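Local coordinates for Tb427.07.360- putative uncharacterized metacyclic invariant surface protein from Trypanosoma brucei (Trypanosoma brucei, PDB 5VTL) that is of unknown function but is probably an invariant surface protein of the metacyclic stage, with an extended helical architecture, at residues N2-V7 with A122-R127; I20-K25 with P135-N140; D47-A52 with R68-L73; A95-L100 with A172-L177. All coordinates share one frame; numbering follows the deposited sequence.

Contact 1: N2-V7 with A122-R127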
loop_
_atom_site.group_PDB
_atom_site.type_symbol
_atom_site.label_atom_id
_atom_site.label_comp_id
_atom_site.label_asym_id
_atom_site.label_seq_id
_atom_site.Cartn_x
_atom_site.Cartn_y
_atom_site.Cartn_z
ATOM N N ASN A 2 30.596 13.875 -9.837
ATOM C CA ASN A 2 30.632 12.442 -10.133
ATOM C C ASN A 2 31.489 11.635 -9.144
ATOM O O ASN A 2 32.111 10.633 -9.495
ATOM C CB ASN A 2 31.101 12.215 -11.564
ATOM C CG ASN A 2 32.440 12.832 -11.851
ATOM O OD1 ASN A 2 33.120 13.356 -10.952
ATOM N ND2 ASN A 2 32.825 12.807 -13.122
ATOM N N THR A 3 31.487 12.074 -7.898
ATOM C CA THR A 3 32.116 11.311 -6.841
ATOM C C THR A 3 31.293 10.057 -6.549
ATOM O O THR A 3 30.120 9.968 -6.916
ATOM C CB THR A 3 32.212 12.128 -5.553
ATOM O OG1 THR A 3 30.910 12.286 -4.995
ATOM C CG2 THR A 3 32.836 13.498 -5.810
ATOM N N VAL A 4 31.910 9.104 -5.861
ATOM C CA VAL A 4 31.210 7.915 -5.387
ATOM C C VAL A 4 29.870 8.253 -4.724
ATOM O O VAL A 4 28.860 7.645 -5.044
ATOM C CB VAL A 4 32.133 7.132 -4.425
ATOM C CG1 VAL A 4 31.377 6.067 -3.679
ATOM C CG2 VAL A 4 33.281 6.532 -5.239
ATOM N N SER A 5 29.850 9.263 -3.849
ATOM C CA SER A 5 28.609 9.629 -3.168
ATOM C C SER A 5 27.545 10.161 -4.142
ATOM O O SER A 5 26.357 9.847 -3.971
ATOM C CB SER A 5 28.874 10.642 -2.065
ATOM O OG SER A 5 29.617 10.037 -1.023
ATOM N N HIS A 6 27.948 10.953 -5.138
ATOM C CA HIS A 6 26.986 11.477 -6.118
ATOM C C HIS A 6 26.378 10.295 -6.863
ATOM O O HIS A 6 25.170 10.197 -7.037
ATOM C CB HIS A 6 27.627 12.390 -7.157
ATOM C CG HIS A 6 28.181 13.680 -6.626
ATOM N ND1 HIS A 6 27.391 14.753 -6.278
ATOM C CD2 HIS A 6 29.459 14.094 -6.471
ATOM C CE1 HIS A 6 28.161 15.758 -5.904
ATOM N NE2 HIS A 6 29.420 15.381 -6.005
ATOM N N VAL A 7 27.228 9.387 -7.306
ATOM C CA VAL A 7 26.736 8.258 -8.105
ATOM C C VAL A 7 25.888 7.319 -7.250
ATOM O O VAL A 7 24.866 6.796 -7.706
ATOM C CB VAL A 7 27.916 7.515 -8.767
ATOM C CG1 VAL A 7 27.441 6.260 -9.487
ATOM C CG2 VAL A 7 28.597 8.434 -9.733
ATOM N N ALA A 122 36.369 8.440 -11.204
ATOM C CA ALA A 122 37.001 7.477 -10.309
ATOM C C ALA A 122 36.472 6.065 -10.519
ATOM O O ALA A 122 35.316 5.863 -10.890
ATOM C CB ALA A 122 36.817 7.917 -8.844
ATOM N N SER A 123 37.350 5.085 -10.316
ATOM C CA SER A 123 37.028 3.676 -10.554
ATOM C C SER A 123 35.683 3.233 -9.942
ATOM O O SER A 123 34.827 2.667 -10.627
ATOM C CB SER A 123 38.180 2.795 -10.050
ATOM O OG SER A 123 38.454 3.025 -8.669
ATOM N N THR A 124 35.479 3.500 -8.659
ATOM C CA THR A 124 34.304 2.983 -7.968
ATOM C C THR A 124 33.042 3.710 -8.412
ATOM O O THR A 124 31.966 3.102 -8.498
ATOM C CB THR A 124 34.466 3.053 -6.435
ATOM O OG1 THR A 124 35.552 2.195 -6.061
ATOM C CG2 THR A 124 33.196 2.562 -5.717
ATOM N N ALA A 125 33.194 4.990 -8.747
ATOM C CA ALA A 125 32.078 5.773 -9.286
ATOM C C ALA A 125 31.567 5.176 -10.588
ATOM O O ALA A 125 30.354 4.993 -10.771
ATOM C CB ALA A 125 32.495 7.174 -9.493
ATOM N N ARG A 126 32.495 4.852 -11.480
ATOM C CA ARG A 126 32.146 4.207 -12.743
ATOM C C ARG A 126 31.540 2.828 -12.526
ATOM O O ARG A 126 30.598 2.429 -13.210
ATOM C CB ARG A 126 33.380 4.086 -13.622
ATOM C CG ARG A 126 33.983 5.439 -14.025
ATOM C CD ARG A 126 35.133 5.246 -15.041
ATOM N NE ARG A 126 34.610 4.888 -16.345
ATOM C CZ ARG A 126 35.363 4.651 -17.411
ATOM N NH1 ARG A 126 36.678 4.679 -17.295
ATOM N NH2 ARG A 126 34.803 4.321 -18.562
ATOM N N ARG A 127 32.055 2.091 -11.554
ATOM C CA ARG A 127 31.566 0.740 -11.308
ATOM C C ARG A 127 30.125 0.761 -10.825
ATOM O O ARG A 127 29.275 0.000 -11.272
ATOM C CB ARG A 127 32.442 0.029 -10.275
ATOM C CG ARG A 127 31.976 -1.364 -9.966
ATOM C CD ARG A 127 33.112 -2.171 -9.324
ATOM N NE ARG A 127 33.479 -1.601 -8.041
ATOM C CZ ARG A 127 34.601 -0.934 -7.758
ATOM N NH1 ARG A 127 35.562 -0.720 -8.647
ATOM N NH2 ARG A 127 34.749 -0.475 -6.534
HETATM O O HOH W 1 34.987 10.486 -10.089
#

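Contact 2: I20-K25 with P135-N140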
loop_
_atom_site.group_PDB
_atom_site.type_symbol
_atom_site.label_atom_id
_atom_site.label_comp_id
_atom_site.label_asym_id
_atom_site.label_seq_id
_atom_site.Cartn_x
_atom_site.Cartn_y
_atom_site.Cartn_z
ATOM N N ILE A 20 9.141 1.165 -9.030
ATOM C CA ILE A 20 7.763 1.611 -8.774
ATOM C C ILE A 20 6.696 0.708 -9.415
ATOM O O ILE A 20 5.730 0.343 -8.757
ATOM C CB ILE A 20 7.543 3.088 -9.229
ATOM C CG1 ILE A 20 8.334 4.075 -8.342
ATOM C CG2 ILE A 20 6.053 3.469 -9.259
ATOM C CD1 ILE A 20 7.777 4.342 -7.004
ATOM N N PRO A 21 6.868 0.339 -10.697
ATOM C CA PRO A 21 5.861 -0.548 -11.306
ATOM C C PRO A 21 5.708 -1.841 -10.542
ATOM O O PRO A 21 4.591 -2.335 -10.404
ATOM C CB PRO A 21 6.407 -0.823 -12.717
ATOM C CG PRO A 21 7.407 0.222 -12.984
ATOM C CD PRO A 21 7.881 0.791 -11.664
ATOM N N PHE A 22 6.805 -2.382 -10.027
ATOM C CA PHE A 22 6.735 -3.631 -9.282
ATOM C C PHE A 22 6.048 -3.413 -7.930
ATOM O O PHE A 22 5.201 -4.205 -7.518
ATOM C CB PHE A 22 8.124 -4.229 -9.086
ATOM C CG PHE A 22 8.817 -4.564 -10.370
ATOM C CD1 PHE A 22 8.595 -5.780 -11.000
ATOM C CD2 PHE A 22 9.697 -3.672 -10.946
ATOM C CE1 PHE A 22 9.224 -6.097 -12.169
ATOM C CE2 PHE A 22 10.335 -3.988 -12.126
ATOM C CZ PHE A 22 10.094 -5.209 -12.736
ATOM N N GLY A 23 6.398 -2.338 -7.239
ATOM C CA GLY A 23 5.830 -2.105 -5.934
ATOM C C GLY A 23 4.328 -1.903 -5.993
ATOM O O GLY A 23 3.603 -2.385 -5.132
ATOM N N VAL A 24 3.854 -1.170 -6.986
ATOM C CA VAL A 24 2.430 -0.859 -7.048
ATOM C C VAL A 24 1.616 -2.116 -7.299
ATOM O O VAL A 24 0.477 -2.224 -6.843
ATOM C CB VAL A 24 2.063 0.217 -8.123
ATOM C CG1 VAL A 24 2.705 1.562 -7.797
ATOM C CG2 VAL A 24 2.404 -0.256 -9.524
ATOM N N LYS A 25 2.197 -3.071 -8.011
ATOM C CA LYS A 25 1.497 -4.339 -8.265
ATOM C C LYS A 25 1.254 -5.096 -6.962
ATOM O O LYS A 25 0.184 -5.688 -6.761
ATOM C CB LYS A 25 2.272 -5.226 -9.251
ATOM C CG LYS A 25 2.248 -4.702 -10.675
ATOM C CD LYS A 25 2.845 -5.710 -11.651
ATOM C CE LYS A 25 3.117 -5.096 -13.032
ATOM N NZ LYS A 25 1.881 -4.721 -13.768
ATOM N N PRO A 135 16.181 -2.869 -10.435
ATOM C CA PRO A 135 15.052 -2.146 -9.845
ATOM C C PRO A 135 14.841 -2.541 -8.402
ATOM O O PRO A 135 14.985 -3.708 -8.053
ATOM C CB PRO A 135 13.847 -2.576 -10.713
ATOM C CG PRO A 135 14.445 -2.944 -12.018
ATOM C CD PRO A 135 15.767 -3.592 -11.654
ATOM N N ASN A 136 14.524 -1.555 -7.570
ATOM C CA ASN A 136 14.278 -1.794 -6.180
ATOM C C ASN A 136 12.813 -2.114 -5.996
ATOM O O ASN A 136 11.988 -1.226 -5.857
ATOM C CB ASN A 136 14.683 -0.565 -5.371
ATOM C CG ASN A 136 14.469 -0.749 -3.907
ATOM O OD1 ASN A 136 14.014 -1.797 -3.471
ATOM N ND2 ASN A 136 14.774 0.277 -3.129
ATOM N N ARG A 137 12.500 -3.399 -5.993
ATOM C CA ARG A 137 11.137 -3.838 -5.858
ATOM C C ARG A 137 10.598 -3.537 -4.443
ATOM O O ARG A 137 9.406 -3.635 -4.194
ATOM C CB ARG A 137 11.051 -5.329 -6.141
ATOM C CG ARG A 137 11.577 -5.719 -7.491
ATOM C CD ARG A 137 11.158 -7.139 -7.852
ATOM N NE ARG A 137 11.416 -7.373 -9.269
ATOM C CZ ARG A 137 10.886 -8.360 -9.977
ATOM N NH1 ARG A 137 10.060 -9.231 -9.411
ATOM N NH2 ARG A 137 11.204 -8.466 -11.259
ATOM N N GLY A 138 11.486 -3.167 -3.528
ATOM C CA GLY A 138 11.080 -2.792 -2.181
ATOM C C GLY A 138 10.796 -1.303 -2.032
ATOM O O GLY A 138 10.625 -0.803 -0.927
ATOM N N VAL A 139 10.733 -0.587 -3.141
ATOM C CA VAL A 139 10.490 0.849 -3.101
ATOM C C VAL A 139 9.175 1.182 -2.370
ATOM O O VAL A 139 8.209 0.427 -2.425
ATOM C CB VAL A 139 10.494 1.440 -4.543
ATOM C CG1 VAL A 139 9.347 0.899 -5.358
ATOM C CG2 VAL A 139 10.474 2.965 -4.526
ATOM N N ASN A 140 9.169 2.306 -1.664
ATOM C CA ASN A 140 7.980 2.795 -0.989
ATOM C C ASN A 140 8.208 4.273 -0.738
ATOM O O ASN A 140 9.218 4.813 -1.178
ATOM C CB ASN A 140 7.698 2.006 0.302
ATOM C CG ASN A 140 8.874 1.989 1.272
ATOM O OD1 ASN A 140 9.716 2.894 1.284
ATOM N ND2 ASN A 140 8.927 0.967 2.097
#

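Contact 3: D47-A52 with R68-L73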
loop_
_atom_site.group_PDB
_atom_site.type_symbol
_atom_site.label_atom_id
_atom_site.label_comp_id
_atom_site.label_asym_id
_atom_site.label_seq_id
_atom_site.Cartn_x
_atom_site.Cartn_y
_atom_site.Cartn_z
ATOM N N ASP A 47 -24.161 -15.523 8.287
ATOM C CA ASP A 47 -24.349 -16.886 8.792
ATOM C C ASP A 47 -24.708 -16.845 10.276
ATOM O O ASP A 47 -25.558 -17.598 10.757
ATOM C CB ASP A 47 -23.068 -17.698 8.610
ATOM C CG ASP A 47 -23.256 -19.192 8.920
ATOM O OD1 ASP A 47 -24.118 -19.838 8.294
ATOM O OD2 ASP A 47 -22.540 -19.714 9.794
ATOM N N ALA A 48 -24.054 -15.940 10.989
ATOM C CA ALA A 48 -24.220 -15.816 12.427
ATOM C C ALA A 48 -25.636 -15.332 12.689
ATOM O O ALA A 48 -26.310 -15.843 13.586
ATOM C CB ALA A 48 -23.165 -14.848 12.997
ATOM N N VAL A 49 -26.104 -14.373 11.884
ATOM C CA VAL A 49 -27.468 -13.868 12.026
ATOM C C VAL A 49 -28.457 -15.020 11.795
ATOM O O VAL A 49 -29.390 -15.205 12.565
ATOM C CB VAL A 49 -27.765 -12.658 11.072
ATOM C CG1 VAL A 49 -29.241 -12.361 10.974
ATOM C CG2 VAL A 49 -27.030 -11.379 11.543
ATOM N N ARG A 50 -28.248 -15.804 10.745
ATOM C CA ARG A 50 -29.120 -16.955 10.497
ATOM C C ARG A 50 -29.134 -17.902 11.689
ATOM O O ARG A 50 -30.193 -18.343 12.135
ATOM C CB ARG A 50 -28.691 -17.713 9.240
ATOM C CG ARG A 50 -29.583 -18.912 8.927
ATOM C CD ARG A 50 -29.017 -19.788 7.841
ATOM N NE ARG A 50 -27.655 -20.219 8.132
ATOM C CZ ARG A 50 -27.329 -21.160 9.012
ATOM N NH1 ARG A 50 -28.266 -21.764 9.722
ATOM N NH2 ARG A 50 -26.057 -21.478 9.203
ATOM N N ARG A 51 -27.960 -18.219 12.212
ATOM C CA ARG A 51 -27.870 -19.115 13.354
ATOM C C ARG A 51 -28.620 -18.593 14.570
ATOM O O ARG A 51 -29.349 -19.331 15.236
ATOM C CB ARG A 51 -26.408 -19.349 13.691
ATOM C CG ARG A 51 -25.675 -20.202 12.662
ATOM C CD ARG A 51 -24.203 -20.212 12.952
ATOM N NE ARG A 51 -23.903 -20.744 14.282
ATOM C CZ ARG A 51 -22.699 -20.696 14.854
ATOM N NH1 ARG A 51 -22.499 -21.226 16.054
ATOM N NH2 ARG A 51 -21.686 -20.111 14.226
ATOM N N ALA A 52 -28.441 -17.314 14.859
ATOM C CA ALA A 52 -29.092 -16.692 16.003
ATOM C C ALA A 52 -30.599 -16.664 15.821
ATOM O O ALA A 52 -31.350 -16.929 16.760
ATOM C CB ALA A 52 -28.542 -15.288 16.203
ATOM N N ARG A 68 -27.498 -8.392 18.672
ATOM C CA ARG A 68 -26.059 -8.203 18.615
ATOM C C ARG A 68 -25.502 -8.701 17.268
ATOM O O ARG A 68 -24.616 -8.068 16.674
ATOM C CB ARG A 68 -25.406 -8.957 19.775
ATOM C CG ARG A 68 -23.897 -8.808 19.825
ATOM C CD ARG A 68 -23.291 -9.511 21.034
ATOM N NE ARG A 68 -21.835 -9.367 21.068
ATOM C CZ ARG A 68 -21.003 -10.143 21.757
ATOM N NH1 ARG A 68 -21.452 -11.181 22.460
ATOM N NH2 ARG A 68 -19.699 -9.907 21.713
ATOM N N ALA A 69 -26.010 -9.845 16.808
ATOM C CA ALA A 69 -25.607 -10.391 15.509
ATOM C C ALA A 69 -25.956 -9.425 14.354
ATOM O O ALA A 69 -25.151 -9.194 13.444
ATOM C CB ALA A 69 -26.273 -11.723 15.274
ATOM N N ARG A 70 -27.154 -8.874 14.398
ATOM C CA ARG A 70 -27.597 -7.951 13.358
ATOM C C ARG A 70 -26.785 -6.676 13.323
ATOM O O ARG A 70 -26.507 -6.138 12.258
ATOM C CB ARG A 70 -29.077 -7.626 13.541
ATOM C CG ARG A 70 -29.980 -8.794 13.163
ATOM C CD ARG A 70 -31.475 -8.492 13.251
ATOM N NE ARG A 70 -32.211 -9.635 12.685
ATOM C CZ ARG A 70 -33.425 -10.025 13.046
ATOM N NH1 ARG A 70 -34.095 -9.373 13.988
ATOM N NH2 ARG A 70 -33.972 -11.079 12.464
ATOM N N ALA A 71 -26.421 -6.186 14.501
ATOM C CA ALA A 71 -25.650 -4.956 14.620
ATOM C C ALA A 71 -24.245 -5.182 14.080
ATOM O O ALA A 71 -23.682 -4.323 13.410
ATOM C CB ALA A 71 -25.601 -4.502 16.087
ATOM N N ALA A 72 -23.693 -6.355 14.399
ATOM C CA ALA A 72 -22.376 -6.764 13.918
ATOM C C ALA A 72 -22.391 -6.886 12.401
ATOM O O ALA A 72 -21.479 -6.405 11.755
ATOM C CB ALA A 72 -21.973 -8.062 14.552
ATOM N N LEU A 73 -23.441 -7.494 11.837
ATOM C CA LEU A 73 -23.571 -7.589 10.368
ATOM C C LEU A 73 -23.579 -6.203 9.735
ATOM O O LEU A 73 -22.895 -5.951 8.733
ATOM C CB LEU A 73 -24.845 -8.342 9.948
ATOM C CG LEU A 73 -25.195 -8.358 8.440
ATOM C CD1 LEU A 73 -24.091 -8.940 7.577
ATOM C CD2 LEU A 73 -26.440 -9.160 8.203
#

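Contact 4: A95-L100 with A172-L177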
loop_
_atom_site.group_PDB
_atom_site.type_symbol
_atom_site.label_atom_id
_atom_site.label_comp_id
_atom_site.label_asym_id
_atom_site.label_seq_id
_atom_site.Cartn_x
_atom_site.Cartn_y
_atom_site.Cartn_z
ATOM N N ALA A 95 -2.448 3.483 -10.706
ATOM C CA ALA A 95 -2.318 3.812 -12.128
ATOM C C ALA A 95 -1.553 5.118 -12.340
ATOM O O ALA A 95 -0.804 5.252 -13.298
ATOM C CB ALA A 95 -3.669 3.903 -12.784
ATOM N N ASN A 96 -1.750 6.072 -11.437
ATOM C CA ASN A 96 -1.117 7.385 -11.532
ATOM C C ASN A 96 0.383 7.376 -11.279
ATOM O O ASN A 96 1.168 7.894 -12.076
ATOM C CB ASN A 96 -1.760 8.345 -10.534
ATOM C CG ASN A 96 -3.194 8.679 -10.884
ATOM O OD1 ASN A 96 -3.718 8.201 -11.901
ATOM N ND2 ASN A 96 -3.860 9.484 -10.027
ATOM N N ALA A 97 0.793 6.806 -10.151
ATOM C CA ALA A 97 2.202 6.881 -9.756
ATOM C C ALA A 97 3.199 6.339 -10.798
ATOM O O ALA A 97 4.212 6.997 -11.062
ATOM C CB ALA A 97 2.423 6.227 -8.382
ATOM N N PRO A 98 2.940 5.158 -11.397
ATOM C CA PRO A 98 3.925 4.705 -12.390
ATOM C C PRO A 98 4.083 5.634 -13.585
ATOM O O PRO A 98 5.179 5.663 -14.163
ATOM C CB PRO A 98 3.381 3.351 -12.845
ATOM C CG PRO A 98 2.591 2.863 -11.648
ATOM C CD PRO A 98 1.940 4.104 -11.115
ATOM N N LEU A 99 3.043 6.378 -13.959
ATOM C CA LEU A 99 3.175 7.291 -15.103
ATOM C C LEU A 99 4.205 8.376 -14.785
ATOM O O LEU A 99 5.061 8.709 -15.612
ATOM C CB LEU A 99 1.822 7.938 -15.488
ATOM C CG LEU A 99 1.912 8.744 -16.798
ATOM C CD1 LEU A 99 2.179 7.820 -18.010
ATOM C CD2 LEU A 99 0.681 9.585 -17.041
ATOM N N LEU A 100 4.108 8.911 -13.574
ATOM C CA LEU A 100 5.004 9.948 -13.093
ATOM C C LEU A 100 6.426 9.436 -12.914
ATOM O O LEU A 100 7.386 10.120 -13.276
ATOM C CB LEU A 100 4.491 10.533 -11.778
ATOM C CG LEU A 100 3.076 11.166 -11.829
ATOM C CD1 LEU A 100 2.650 11.750 -10.490
ATOM C CD2 LEU A 100 3.027 12.242 -12.883
ATOM N N ALA A 172 3.598 12.638 -3.460
ATOM C CA ALA A 172 2.231 12.835 -2.996
ATOM C C ALA A 172 1.334 11.697 -3.480
ATOM O O ALA A 172 0.533 11.182 -2.711
ATOM C CB ALA A 172 1.699 14.177 -3.459
ATOM N N GLU A 173 1.484 11.273 -4.730
ATOM C CA GLU A 173 0.664 10.187 -5.251
ATOM C C GLU A 173 0.989 8.878 -4.547
ATOM O O GLU A 173 0.093 8.082 -4.246
ATOM C CB GLU A 173 0.885 9.982 -6.749
ATOM C CG GLU A 173 0.276 11.027 -7.655
ATOM C CD GLU A 173 -1.237 11.035 -7.637
ATOM O OE1 GLU A 173 -1.873 10.005 -7.945
ATOM O OE2 GLU A 173 -1.783 12.099 -7.322
ATOM N N TYR A 174 2.274 8.638 -4.288
ATOM C CA TYR A 174 2.654 7.398 -3.646
ATOM C C TYR A 174 2.154 7.428 -2.203
ATOM O O TYR A 174 1.679 6.417 -1.680
ATOM C CB TYR A 174 4.173 7.126 -3.744
ATOM C CG TYR A 174 4.415 5.633 -3.900
ATOM C CD1 TYR A 174 4.530 4.812 -2.787
ATOM C CD2 TYR A 174 4.472 5.044 -5.150
ATOM C CE1 TYR A 174 4.724 3.461 -2.918
ATOM C CE2 TYR A 174 4.661 3.689 -5.297
ATOM C CZ TYR A 174 4.783 2.898 -4.179
ATOM O OH TYR A 174 4.940 1.551 -4.303
ATOM N N ASP A 175 2.199 8.588 -1.568
ATOM C CA ASP A 175 1.636 8.704 -0.234
ATOM C C ASP A 175 0.137 8.355 -0.243
ATOM O O ASP A 175 -0.367 7.685 0.662
ATOM C CB ASP A 175 1.809 10.111 0.331
ATOM C CG ASP A 175 3.179 10.363 0.937
ATOM O OD1 ASP A 175 3.935 9.410 1.264
ATOM O OD2 ASP A 175 3.496 11.556 1.083
ATOM N N GLN A 176 -0.586 8.841 -1.247
ATOM C CA GLN A 176 -2.021 8.581 -1.341
ATOM C C GLN A 176 -2.278 7.103 -1.542
ATOM O O GLN A 176 -3.210 6.533 -0.979
ATOM C CB GLN A 176 -2.630 9.376 -2.487
ATOM C CG GLN A 176 -2.728 10.821 -2.193
ATOM C CD GLN A 176 -4.084 11.187 -1.663
ATOM O OE1 GLN A 176 -4.704 10.413 -0.931
ATOM N NE2 GLN A 176 -4.570 12.366 -2.034
ATOM N N LEU A 177 -1.420 6.483 -2.340
ATOM C CA LEU A 177 -1.493 5.052 -2.579
ATOM C C LEU A 177 -1.312 4.279 -1.275
ATOM O O LEU A 177 -2.108 3.411 -0.952
ATOM C CB LEU A 177 -0.433 4.641 -3.615
ATOM C CG LEU A 177 -0.292 3.141 -3.912
ATOM C CD1 LEU A 177 -1.627 2.503 -4.267
ATOM C CD2 LEU A 177 0.721 2.934 -5.051
#

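Contact 1: N2-V7 with A122-R127
V4 and A125 bring the two backbones together where the helices 4-58 and 123-130 begin, with V4 CA and A125 CA 4.5 Å apart. A125 turns its CB toward the other segment, where it meets the backbone O of N2 at 3.5 Å, while V7 CG2 approaches the same CB at 4.1 Å. The two valines share a conformation: in each, CG1 stands anti to the backbone N (chi1 168° in V4, 174° in V7), which leaves CG2 beside that N. For V4 it is CG2 that reaches across, lying 3.8 Å from A125 N and passing obliquely over T124, whose CB it meets at 3.9 Å. For V7 the closest approach is made by the other branch, CG1, at 3.4 Å from A125 O. The two helix starts lie side by side: T3 and A122, each in an N-cap position, come just before them. A single water joins the ends, donating to N2 O over 2.9 Å and accepting from A122 N over 2.7 Å, so that a carbonyl and an amide of the two lead-in turns are linked through solvent. Helix 105-116 adds a third wall, Y111 and V115 touching V7, and I128 extends the apolar patch around both valines. On the side of helix 4-58 turned from A125, H6 makes an edge-to-face ring contact with F155 and also touches F154.

Contact 2: I20-K25 with P135-N140
Stacking carries the outer part of this contact, where the guanidinium of R137 lies flat over one face of the F22 ring, the centres 4.1 Å apart and the planes inclined by 19°. The overlap is offset: NH2 of R137 comes within 3.2 Å of F22 CE1, and NE sits 3.7 Å above the ring plane, toward the rim. An arginine chain extended from CG to NE (chi2 -166°, chi3 167°) carries the charged end from the loop over the ring, and its CG rests near F22 CB on the way. This is a cation-pi stack between helix 4-58 and the loop that joins helices 123-130 and 141-154.

Apolar packing makes up the rest. P135 CB approaches F22 CE2 at 4.0 Å, adding a second neighbour to the ring. Deeper in, V139 points at the helix; its CG2 meets I20 CD1 at 3.9 Å, the two side chains crossing at about a right angle, and its CG1 lies 3.7 Å from I20 N. G23 has only hydrogens where a side chain would press on V139 CG1, which lets the loop lie close.

Hydrogen bonding shapes the loop itself. N136 to V139 form a type I beta turn, and N136 OD1 accepts from G138 N at 2.9 Å, an Asx turn; N140 then caps helix 141-154 through V143 N. The chemistry is therefore divided, with buried aliphatic groups inside and a cation flat on an aromatic face outside, its in-plane N-H groups pointing past the ring and probably in contact with solvent.

Contact 3: D47-A52 with R68-L73
V49 lodges against A69, L73 and the stem of R70, and it does so mostly through one methyl. With chi1 at 166°, CG1 lies anti to the backbone N and CG2 beside it, and CG2 is the branch that enters the groove of the facing helix. It comes 3.5 Å from A69 O and 3.8 Å from A69 CB, then 4.1 Å from L73 CD2, one turn further along. L73 holds its CG anti to its own N (chi1 172°), a conformation that brings CD2 beside the valine. Beside these, R70 runs out nearly straight from chi2 to chi3, its CG 4.2 Å from V49 CG2, and its guanidinium continues past V49 to a salt bridge with E53 OE1; the aliphatic part thus borders the valine while the charge is paired one turn beyond it. A52 CB and A69 CB, 4.3 Å apart, complete the interface with two short side chains.

Small residues permit this spacing: the local axes approach to 8.7 Å, and the directions differ by 165°, so the segments are close to antiparallel. V49 and A69 mark the nearest backbone pair, their CA atoms 5.3 Å apart. D47 and R50 are bridged on the flank of their own helix by NH2 of R50 and OD1 of D47.

The pair is the helical hairpin of helices 4-58 and 63-102, near its turn, and helix 157-209 lies against it as a third member: A198 touches both A48 and A72, while R51 forms a salt bridge with E206.

Contact 4: A95-L100 with A172-L177
A97 and E173 are the residues of closest backbone approach, CA to CA 5.8 Å, between two helical segments that run roughly antiparallel, at 153°, their local axes approaching to 9.0 Å. Helix 95-100 is kinked because P98 has no N-H to offer the preceding turn. One polar bond spans the gap: N96 ND2 donates to E173 OE1 over 2.9 Å at a fairly straight 154°. The acceptor lies in the amide plane of N96, whereas the donor meets the carboxylate from above its plane, the two flat groups being turned 44° apart. E173 CG, anti to the carbonyl carbon, lies 3.8 Å from L100 CD1, the leucine crossing at about a right angle; from there a bend at chi2 turns the carboxylate toward N96. A97 CB approaches Y174 CD2 at 4.0 Å, obliquely to the ring, and Y93 packs against E173 from the same helix as N96.

Chemically, E173 serves two surroundings at once, its methylene against leucine and its carboxylate bound by a neutral amide. Because that amide brings no formal charge, N96 leaves the carboxylate's charge uncompensated, although its N-H would probably favour the ionised form modestly.

How the contacts relate
From the N terminus, helix 4-58 enters contacts 1, 2 and 3 in turn. Contact 1 joins its start to helix 123-130, contact 2 the same helix to the loop before helix 141-154. Contact 3 closes a short loop within the hairpin of helices 4-58 and 63-102, wholly within the larger loops of contacts 1 and 2. Those two cross each other, and both cross contact 4, which follows contact 3 and joins helix 63-102 to helix 157-209. Contacts 2 and 4, with centres 12 Å apart, touch near the chain's centre: I20 packs on Y174, and V24 on P98 and L177, uniting three long helices. Contacts 1 and 3 lie on opposite sides of that centre.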